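Local atomic coordinates of integron cassette protein Vpc_cass2 (Vibrio paracholerae, PDB entry 3JRT), a protein that is of unknown function but is encoded by a mobile integron gene cassette and adopts an all-helical fold with two chains in its assembly. Residues N117-H126 / V143-F151. Numbering follows the deposited sequence.
Sequences NTAIKKLRNH and VQEEIIKMF
Leu123 enters as a knob the hole formed by Val143, Glu146, Ile147 and Met150, joining helix 118-128 to helix 140-151. The axes of segments 118-126 and 143-151 run roughly antiparallel, at 146°, and approach to 8.5 Å. Such closeness suits a small residue at the nearest point: the methyl of Ala119 rests on the backbone of the other helix, its CB 3.2 Å from Glu146 O. Leucine, branched at CG, spreads both methyls over the hole, CD1 lying 4.2 Å from SE of Met150, a selenomethionine in this crystal. Met150 holds CG trans to the amide nitrogen (chi1 -168°) and, extended beyond it, runs across Ile120 at about a right angle; its CE presses on Ile120 CG1 at 3.4 Å, tighter than usual. Val79 of helix 64-91 and Phe159 of helix 157-163 also touch Met150. Just before its helix, Asn117 turns its amide so that ND2 donates to Met150 O (3.0 Å), in the carbonyl plane and on a lone pair.

The margin carrying the exposed Lys122 and Lys149 is looser, although Glu146 between them is buried. Bent at chi2 (-53°), Glu146 offers OE2 to both: Lys149 NZ, in the same helix, forms a salt bridge at 3.4 Å whose hydrogen bond is weak, and Lys122 NZ a long one at 3.9 Å. OE1, over Ala119, has no polar partner; the two lysines at OE2 probably favour the ionised carboxylate, which should ease their mutual repulsion.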
ATOM      1  N   ASN A 117     -12.782 -14.257  -5.401  1.00 62.08           N
ATOM      2  CA  ASN A 117     -12.882 -12.855  -5.775  1.00 57.84           C
ATOM      3  C   ASN A 117     -11.603 -12.467  -6.501  1.00 60.84           C
ATOM      4  O   ASN A 117     -10.646 -11.991  -5.888  1.00 63.32           O
ATOM      5  CB  ASN A 117     -13.090 -12.001  -4.518  1.00 57.37           C
ATOM      6  CG  ASN A 117     -13.352 -10.539  -4.833  1.00 58.82           C
ATOM      7  OD1 ASN A 117     -12.859 -10.010  -5.824  1.00 61.97           O
ATOM      8  ND2 ASN A 117     -14.125  -9.879  -3.978  1.00 50.04           N
ATOM      9  N   THR A 118     -11.591 -12.687  -7.810  1.00 56.37           N
ATOM     10  CA  THR A 118     -10.380 -12.569  -8.614  1.00 60.80           C
ATOM     11  C   THR A 118      -9.903 -11.139  -8.823  1.00 61.89           C
ATOM     12  O   THR A 118      -8.742 -10.918  -9.169  1.00 64.70           O
ATOM     13  CB  THR A 118     -10.544 -13.259  -9.984  1.00 63.51           C
ATOM     14  OG1 THR A 118     -11.539 -12.575 -10.753  1.00 63.21           O
ATOM     15  CG2 THR A 118     -10.970 -14.698  -9.789  1.00 69.95           C
ATOM     16  N   ALA A 119     -10.785 -10.169  -8.626  1.00 53.80           N
ATOM     17  CA  ALA A 119     -10.358  -8.776  -8.674  1.00 55.25           C
ATOM     18  C   ALA A 119      -9.235  -8.516  -7.639  1.00 52.91           C
ATOM     19  O   ALA A 119      -8.317  -7.713  -7.869  1.00 52.19           O
ATOM     20  CB  ALA A 119     -11.550  -7.848  -8.437  1.00 53.38           C
ATOM     21  N   ILE A 120      -9.304  -9.216  -6.511  1.00 54.10           N
ATOM     22  CA  ILE A 120      -8.320  -9.060  -5.444  1.00 40.58           C
ATOM     23  C   ILE A 120      -6.900  -9.328  -5.928  1.00 49.01           C
ATOM     24  O   ILE A 120      -6.012  -8.495  -5.771  1.00 45.84           O
ATOM     25  CB  ILE A 120      -8.633  -9.952  -4.239  1.00 41.67           C
ATOM     26  CG1 ILE A 120      -9.911  -9.458  -3.553  1.00 50.69           C
ATOM     27  CG2 ILE A 120      -7.454  -9.927  -3.223  1.00 34.15           C
ATOM     28  CD1 ILE A 120     -10.285 -10.215  -2.272  1.00 43.70           C
ATOM     29  N   LYS A 121      -6.704 -10.487  -6.542  1.00 55.96           N
ATOM     30  CA  LYS A 121      -5.401 -10.868  -7.063  1.00 51.94           C
ATOM     31  C   LYS A 121      -5.005  -9.939  -8.199  1.00 53.71           C
ATOM     32  O   LYS A 121      -3.863  -9.483  -8.264  1.00 63.24           O
ATOM     33  CB  LYS A 121      -5.438 -12.318  -7.541  1.00 56.39           C
ATOM     34  CG  LYS A 121      -4.096 -13.008  -7.636  1.00 66.19           C
ATOM     35  CD  LYS A 121      -4.287 -14.477  -8.040  1.00 75.07           C
ATOM     36  CE  LYS A 121      -3.007 -15.287  -7.895  1.00 84.66           C
ATOM     37  NZ  LYS A 121      -3.259 -16.750  -8.043  1.00 94.25           N
ATOM     38  N   LYS A 122      -5.947  -9.646  -9.087  1.00 55.47           N
ATOM     39  CA  LYS A 122      -5.682  -8.745 -10.208  1.00 57.67           C
ATOM     40  C   LYS A 122      -5.186  -7.384  -9.726  1.00 58.45           C
ATOM     41  O   LYS A 122      -4.211  -6.853 -10.244  1.00 57.60           O
ATOM     42  CB  LYS A 122      -6.930  -8.551 -11.067  1.00 55.44           C
ATOM     43  CG  LYS A 122      -7.418  -9.788 -11.780  1.00 64.77           C
ATOM     44  CD  LYS A 122      -8.445  -9.410 -12.874  1.00 61.94           C
ATOM     45  CE  LYS A 122      -9.261 -10.611 -13.303  1.00 72.21           C
ATOM     46  NZ  LYS A 122     -10.242 -10.288 -14.400  1.00 83.47           N
ATOM     47  N   LEU A 123      -5.866  -6.814  -8.739  1.00 58.11           N
ATOM     48  CA  LEU A 123      -5.447  -5.526  -8.191  1.00 49.09           C
ATOM     49  C   LEU A 123      -4.087  -5.619  -7.495  1.00 51.73           C
ATOM     50  O   LEU A 123      -3.207  -4.780  -7.710  1.00 45.93           O
ATOM     51  CB  LEU A 123      -6.529  -4.953  -7.258  1.00 42.91           C
ATOM     52  CG  LEU A 123      -7.779  -4.467  -8.012  1.00 45.89           C
ATOM     53  CD1 LEU A 123      -9.037  -4.466  -7.147  1.00 44.45           C
ATOM     54  CD2 LEU A 123      -7.535  -3.080  -8.574  1.00 41.82           C
ATOM     55  N   ARG A 124      -3.908  -6.645  -6.671  1.00 55.21           N
ATOM     56  CA  ARG A 124      -2.628  -6.851  -6.003  1.00 49.74           C
ATOM     57  C   ARG A 124      -1.489  -6.866  -7.023  1.00 53.98           C
ATOM     58  O   ARG A 124      -0.502  -6.108  -6.918  1.00 51.82           O
ATOM     59  CB  ARG A 124      -2.643  -8.162  -5.208  1.00 47.74           C
ATOM     60  CG  ARG A 124      -1.507  -8.287  -4.160  1.00 45.43           C
ATOM     61  CD  ARG A 124      -0.181  -8.645  -4.807  1.00 49.90           C
ATOM     62  NE  ARG A 124      -0.278  -9.878  -5.588  1.00 64.91           N
ATOM     63  CZ  ARG A 124      -0.162 -11.101  -5.072  1.00 75.08           C
ATOM     64  NH1 ARG A 124       0.048 -11.257  -3.768  1.00 76.33           N
ATOM     65  NH2 ARG A 124      -0.263 -12.172  -5.850  1.00 72.17           N
ATOM     66  N   ASN A 125      -1.642  -7.733  -8.015  1.00 59.30           N
ATOM     67  CA  ASN A 125      -0.630  -7.920  -9.047  1.00 64.34           C
ATOM     68  C   ASN A 125      -0.237  -6.638  -9.764  1.00 63.28           C
ATOM     69  O   ASN A 125       0.948  -6.379  -9.985  1.00 62.23           O
ATOM     70  CB  ASN A 125      -1.092  -8.975 -10.044  1.00 61.26           C
ATOM     71  CG  ASN A 125      -1.005 -10.368  -9.472  1.00 66.43           C
ATOM     72  OD1 ASN A 125      -0.321 -10.584  -8.469  1.00 60.66           O
ATOM     73  ND2 ASN A 125      -1.690 -11.329 -10.102  1.00 70.73           N
ATOM     74  N   HIS A 126      -1.231  -5.834 -10.117  1.00 55.81           N
ATOM     75  CA  HIS A 126      -0.964  -4.579 -10.795  1.00 50.21           C
ATOM     76  C   HIS A 126      -0.193  -3.645  -9.891  1.00 50.91           C
ATOM     77  O   HIS A 126       0.825  -3.071 -10.283  1.00 62.39           O
ATOM     78  CB  HIS A 126      -2.269  -3.916 -11.198  1.00 52.65           C
ATOM     79  CG  HIS A 126      -2.152  -2.443 -11.434  1.00 53.91           C
ATOM     80  ND1 HIS A 126      -1.570  -1.914 -12.566  1.00 55.07           N
ATOM     81  CD2 HIS A 126      -2.559  -1.387 -10.689  1.00 52.20           C
ATOM     82  CE1 HIS A 126      -1.618  -0.594 -12.506  1.00 58.56           C
ATOM     83  NE2 HIS A 126      -2.224  -0.249 -11.384  1.00 61.01           N
ATOM     84  N   VAL A 143      -8.519  -0.421 -13.429  1.00 56.47           N
ATOM     85  CA  VAL A 143      -8.425  -0.456 -11.979  1.00 50.30           C
ATOM     86  C   VAL A 143      -9.774  -0.120 -11.344  1.00 55.25           C
ATOM     87  O   VAL A 143     -10.227  -0.806 -10.422  1.00 55.25           O
ATOM     88  CB  VAL A 143      -7.339   0.501 -11.436  1.00 50.83           C
ATOM     89  CG1 VAL A 143      -7.552   0.759  -9.917  1.00 34.43           C
ATOM     90  CG2 VAL A 143      -5.962  -0.076 -11.701  1.00 40.62           C
ATOM     91  N   GLN A 144     -10.403   0.944 -11.835  1.00 52.37           N
ATOM     92  CA  GLN A 144     -11.737   1.332 -11.382  1.00 57.23           C
ATOM     93  C   GLN A 144     -12.772   0.209 -11.530  1.00 60.62           C
ATOM     94  O   GLN A 144     -13.543  -0.056 -10.609  1.00 56.92           O
ATOM     95  CB  GLN A 144     -12.196   2.609 -12.103  1.00 61.67           C
ATOM     96  CG  GLN A 144     -11.327   3.825 -11.743  1.00 71.78           C
ATOM     97  CD  GLN A 144     -11.087   3.935 -10.223  1.00 75.87           C
ATOM     98  OE1 GLN A 144     -12.027   3.820  -9.434  1.00 77.00           O
ATOM     99  NE2 GLN A 144      -9.827   4.161  -9.816  1.00 74.17           N
ATOM    100  N   GLU A 145     -12.789  -0.450 -12.687  1.00 61.10           N
ATOM    101  CA  GLU A 145     -13.679  -1.584 -12.882  1.00 56.72           C
ATOM    102  C   GLU A 145     -13.396  -2.689 -11.874  1.00 53.42           C
ATOM    103  O   GLU A 145     -14.317  -3.237 -11.278  1.00 57.08           O
ATOM    104  CB  GLU A 145     -13.562  -2.141 -14.296  1.00 62.92           C
ATOM    105  CG  GLU A 145     -14.270  -1.318 -15.343  1.00 65.07           C
ATOM    106  CD  GLU A 145     -14.531  -2.106 -16.603  1.00 82.14           C
ATOM    107  OE1 GLU A 145     -13.850  -3.135 -16.823  1.00 83.66           O
ATOM    108  OE2 GLU A 145     -15.430  -1.703 -17.369  1.00 94.39           O
ATOM    109  N   GLU A 146     -12.120  -3.020 -11.689  1.00 48.51           N
ATOM    110  CA  GLU A 146     -11.761  -4.132 -10.814  1.00 48.21           C
ATOM    111  C   GLU A 146     -12.198  -3.866  -9.387  1.00 53.07           C
ATOM    112  O   GLU A 146     -12.561  -4.783  -8.656  1.00 60.34           O
ATOM    113  CB  GLU A 146     -10.264  -4.437 -10.868  1.00 44.27           C
ATOM    114  CG  GLU A 146      -9.830  -5.120 -12.151  1.00 58.86           C
ATOM    115  CD  GLU A 146     -10.645  -6.371 -12.466  1.00 70.66           C
ATOM    116  OE1 GLU A 146     -10.955  -7.146 -11.533  1.00 66.97           O
ATOM    117  OE2 GLU A 146     -10.971  -6.580 -13.655  1.00 88.81           O
ATOM    118  N   ILE A 147     -12.177  -2.603  -9.002  1.00 46.80           N
ATOM    119  CA  ILE A 147     -12.570  -2.228  -7.657  1.00 46.50           C
ATOM    120  C   ILE A 147     -14.065  -2.431  -7.435  1.00 48.04           C
ATOM    121  O   ILE A 147     -14.496  -2.824  -6.350  1.00 51.23           O
ATOM    122  CB  ILE A 147     -12.169  -0.782  -7.343  1.00 47.71           C
ATOM    123  CG1 ILE A 147     -10.646  -0.696  -7.189  1.00 43.85           C
ATOM    124  CG2 ILE A 147     -12.835  -0.320  -6.064  1.00 44.94           C
ATOM    125  CD1 ILE A 147     -10.136   0.706  -6.891  1.00 48.59           C
ATOM    126  N   ILE A 148     -14.851  -2.172  -8.473  1.00 46.53           N
ATOM    127  CA  ILE A 148     -16.288  -2.398  -8.427  1.00 44.97           C
ATOM    128  C   ILE A 148     -16.575  -3.914  -8.363  1.00 57.44           C
ATOM    129  O   ILE A 148     -17.402  -4.368  -7.575  1.00 62.16           O
ATOM    130  CB  ILE A 148     -16.968  -1.720  -9.622  1.00 52.93           C
ATOM    131  CG1 ILE A 148     -16.792  -0.195  -9.507  1.00 49.88           C
ATOM    132  CG2 ILE A 148     -18.465  -2.147  -9.758  1.00 41.52           C
ATOM    133  CD1 ILE A 148     -17.432   0.585 -10.644  1.00 54.30           C
ATOM    134  N   LYS A 149     -15.874  -4.700  -9.169  1.00 56.83           N
ATOM    135  CA  LYS A 149     -16.007  -6.151  -9.096  1.00 58.51           C
ATOM    136  C   LYS A 149     -15.675  -6.679  -7.698  1.00 51.71           C
ATOM    137  O   LYS A 149     -16.315  -7.585  -7.185  1.00 58.90           O
ATOM    138  CB  LYS A 149     -15.104  -6.830 -10.135  1.00 53.73           C
ATOM    139  CG  LYS A 149     -15.610  -6.663 -11.592  1.00 61.92           C
ATOM    140  CD  LYS A 149     -14.640  -7.293 -12.577  1.00 62.29           C
ATOM    141  CE  LYS A 149     -14.983  -6.936 -13.994  1.00 76.47           C
ATOM    142  NZ  LYS A 149     -14.009  -7.555 -14.922  1.00 90.91           N
HETATM  143  N   MSE A 150     -14.662  -6.108  -7.082  1.00 43.23           N
HETATM  144  CA  MSE A 150     -14.219  -6.619  -5.802  1.00 52.05           C
HETATM  145  C   MSE A 150     -15.333  -6.427  -4.776  1.00 57.60           C
HETATM  146  O   MSE A 150     -15.638  -7.324  -3.987  1.00 55.30           O
HETATM  147  CB  MSE A 150     -12.950  -5.891  -5.374  1.00 45.56           C
HETATM  148  CG  MSE A 150     -12.237  -6.527  -4.200  1.00 46.39           C
HETATM  149 SE   MSE A 150     -10.817  -5.383  -3.485  0.88 50.82          SE
HETATM  150  CE  MSE A 150     -10.307  -6.473  -1.951  1.00396.66           C
ATOM    151  N   PHE A 151     -15.955  -5.254  -4.817  1.00 54.33           N
ATOM    152  CA  PHE A 151     -16.993  -4.904  -3.860  1.00 52.01           C
ATOM    153  C   PHE A 151     -18.338  -5.453  -4.260  1.00 52.65           C
ATOM    154  O   PHE A 151     -19.324  -5.279  -3.541  1.00 61.98           O
ATOM    155  CB  PHE A 151     -17.085  -3.392  -3.712  1.00 52.61           C
ATOM    156  CG  PHE A 151     -15.991  -2.811  -2.872  1.00 44.79           C
ATOM    157  CD1 PHE A 151     -16.025  -2.932  -1.497  1.00 47.60           C
ATOM    158  CD2 PHE A 151     -14.933  -2.156  -3.457  1.00 44.53           C
ATOM    159  CE1 PHE A 151     -15.025  -2.396  -0.715  1.00 46.73           C
ATOM    160  CE2 PHE A 151     -13.930  -1.617  -2.689  1.00 50.51           C
ATOM    161  CZ  PHE A 151     -13.971  -1.739  -1.311  1.00 50.62           C
TER